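Local coordinates for protein membrane-bound protease PH1510 (Pyrococcus horikoshii, PDB 6M4B) that cleaves proteins preferentially near hydrophobic or aromatic residues as a membrane-bound serine protease, degrading casein and a stomatin homolog in vitro, at residues I68-Y73 with G91-A96. The protein carries 1 engineered substitution. Sequence-based numbering, arbitrary orientation.
Sequences IPVIIY and GSHLIA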
loop_
_atom_site.group_PDB
_atom_site.type_symbol
_atom_site.label_atom_id
_atom_site.label_comp_id
_atom_site.label_asym_id
_atom_site.label_seq_id
_atom_site.Cartn_x
_atom_site.Cartn_y
_atom_site.Cartn_z
ATOM N N ILE A 68 -13.653 -0.872 -10.410
ATOM C CA ILE A 68 -14.529 -2.032 -10.415
ATOM C C ILE A 68 -13.928 -3.168 -9.603
ATOM O O ILE A 68 -12.713 -3.245 -9.446
ATOM C CB ILE A 68 -14.816 -2.528 -11.845
ATOM C CG1 ILE A 68 -13.564 -3.078 -12.485
ATOM C CG2 ILE A 68 -15.404 -1.384 -12.686
ATOM C CD1 ILE A 68 -13.824 -3.691 -13.833
ATOM N N PRO A 69 -14.781 -4.060 -9.091
ATOM C CA PRO A 69 -14.241 -5.227 -8.393
ATOM C C PRO A 69 -13.305 -6.088 -9.268
ATOM O O PRO A 69 -13.620 -6.382 -10.388
ATOM C CB PRO A 69 -15.509 -6.006 -8.005
ATOM C CG PRO A 69 -16.617 -4.982 -7.997
ATOM C CD PRO A 69 -16.266 -3.995 -9.040
ATOM N N VAL A 70 -12.150 -6.439 -8.721
ATOM C CA VAL A 70 -11.200 -7.409 -9.249
ATOM C C VAL A 70 -11.245 -8.724 -8.440
ATOM O O VAL A 70 -10.994 -8.752 -7.206
ATOM C CB VAL A 70 -9.757 -6.876 -9.173
ATOM C CG1 VAL A 70 -8.787 -7.826 -9.895
ATOM C CG2 VAL A 70 -9.698 -5.492 -9.766
ATOM N N ILE A 71 -11.526 -9.809 -9.124
ATOM C CA ILE A 71 -11.622 -11.131 -8.530
ATOM C C ILE A 71 -10.368 -11.865 -8.998
ATOM O O ILE A 71 -10.119 -11.958 -10.195
ATOM C CB ILE A 71 -12.907 -11.849 -8.959
ATOM C CG1 ILE A 71 -14.111 -11.045 -8.462
ATOM C CG2 ILE A 71 -12.941 -13.255 -8.380
ATOM C CD1 ILE A 71 -15.443 -11.549 -8.945
ATOM N N ILE A 72 -9.602 -12.394 -8.048
ATOM C CA ILE A 72 -8.438 -13.180 -8.372
ATOM C C ILE A 72 -8.872 -14.637 -8.271
ATOM O O ILE A 72 -9.374 -15.062 -7.240
ATOM C CB ILE A 72 -7.240 -12.856 -7.438
ATOM C CG1 ILE A 72 -6.801 -11.388 -7.611
ATOM C CG2 ILE A 72 -6.096 -13.784 -7.729
ATOM C CD1 ILE A 72 -6.271 -11.006 -8.960
ATOM N N TYR A 73 -8.704 -15.363 -9.379
ATOM C CA TYR A 73 -9.184 -16.713 -9.518
ATOM C C TYR A 73 -7.983 -17.566 -9.837
ATOM O O TYR A 73 -7.413 -17.463 -10.923
ATOM C CB TYR A 73 -10.218 -16.816 -10.620
ATOM C CG TYR A 73 -10.882 -18.186 -10.866
ATOM C CD1 TYR A 73 -10.932 -19.157 -9.884
ATOM C CD2 TYR A 73 -11.476 -18.484 -12.104
ATOM C CE1 TYR A 73 -11.566 -20.364 -10.092
ATOM C CE2 TYR A 73 -12.110 -19.714 -12.338
ATOM C CZ TYR A 73 -12.190 -20.633 -11.328
ATOM O OH TYR A 73 -12.829 -21.856 -11.525
ATOM N N GLY A 91 -4.809 -8.878 -1.805
ATOM C CA GLY A 91 -5.108 -7.481 -2.079
ATOM C C GLY A 91 -6.363 -7.228 -2.875
ATOM O O GLY A 91 -6.709 -6.075 -3.139
ATOM N N SER A 92 -7.094 -8.275 -3.197
ATOM C CA SER A 92 -8.169 -8.194 -4.173
ATOM C C SER A 92 -9.526 -8.259 -3.499
ATOM O O SER A 92 -9.660 -8.612 -2.316
ATOM C CB SER A 92 -8.028 -9.331 -5.202
ATOM O OG SER A 92 -8.605 -10.545 -4.717
ATOM N N HIS A 93 -10.542 -7.907 -4.279
ATOM C CA HIS A 93 -11.908 -7.796 -3.792
ATOM C C HIS A 93 -12.544 -9.116 -3.419
ATOM O O HIS A 93 -13.452 -9.148 -2.609
ATOM C CB HIS A 93 -12.745 -7.070 -4.838
ATOM C CG HIS A 93 -12.299 -5.675 -5.077
ATOM N ND1 HIS A 93 -11.328 -5.353 -5.995
ATOM C CD2 HIS A 93 -12.680 -4.502 -4.505
ATOM C CE1 HIS A 93 -11.123 -4.044 -5.982
ATOM N NE2 HIS A 93 -11.926 -3.511 -5.078
ATOM N N LEU A 94 -12.103 -10.191 -4.076
ATOM C CA LEU A 94 -12.632 -11.513 -3.861
ATOM C C LEU A 94 -11.622 -12.535 -4.389
ATOM O O LEU A 94 -11.012 -12.299 -5.424
ATOM C CB LEU A 94 -13.961 -11.688 -4.608
ATOM C CG LEU A 94 -14.886 -12.789 -4.063
ATOM C CD1 LEU A 94 -15.544 -12.255 -2.830
ATOM C CD2 LEU A 94 -15.991 -13.198 -5.038
ATOM N N ILE A 95 -11.440 -13.643 -3.678
ATOM C CA ILE A 95 -10.535 -14.665 -4.123
ATOM C C ILE A 95 -11.342 -15.914 -4.317
ATOM O O ILE A 95 -12.076 -16.318 -3.417
ATOM C CB ILE A 95 -9.397 -14.966 -3.103
ATOM C CG1 ILE A 95 -8.601 -13.696 -2.745
ATOM C CG2 ILE A 95 -8.443 -15.981 -3.690
ATOM C CD1 ILE A 95 -7.826 -13.838 -1.439
ATOM N N ALA A 96 -11.126 -16.541 -5.453
ATOM C CA ALA A 96 -11.658 -17.859 -5.747
ATOM C C ALA A 96 -10.511 -18.793 -6.127
ATOM O O ALA A 96 -9.545 -18.372 -6.792
ATOM C CB ALA A 96 -12.646 -17.765 -6.891
#
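The carbonyl oxygen of Leu94 is gripped from the neighbouring strand: Ile72 N donates to Leu94 O at 3.0 Å, close to the line of the C=O bond, and the CA-H of Ile71 leans on the same oxygen. Ile72 makes the next bond too, its O taking Ala96 N at 2.9 Å in a nearly straight line (171° at the hydrogen). It thus reaches the residues before and after its partner Ile95, as a parallel ladder does, and Tyr73 pairs with Ala96 in turn. The ladder frays at the start, where His93 N gives Val70 O a weak, bent bond. There the His93 ring takes over, laid with one face against Pro69 CA in a CH-pi contact, 3.9 Å from CA to the ring centroid. Its CG, anti to the carbonyl carbon (chi1 -63°), swings the ring back along 68-70. This brings His93 ND1 to 3.0 Å from Val70 N. With an alanine here, Pro69 CA would probably lose its aromatic cover and Pro190 O the weak bond it receives from NE2. On the sheet face of Ile71 and Tyr73, Ile71 CG1 lies beside Leu94 CB, while Tyr73 sets CD1 3.7 Å from Ala96 CB and turns its ring edge to Ala96 O. On the other face Ile72 CG1 presses on Ser92 CB at a tight 3.4 Å, and Ser92 OG bonds Ala89 O. These are neighbouring strands of the central parallel sheet of the ClpP/crotonase-like protease domain, joined in sequence by a crossover that includes helix 84-90, which follows the nucleophile position, alanine in this engineered variant. That helix covers Ile72 and Ile95, helix 175-182 packs on Tyr73, Leu94 and Ala96, and strand 41-47 bonds the far edge of 70-74.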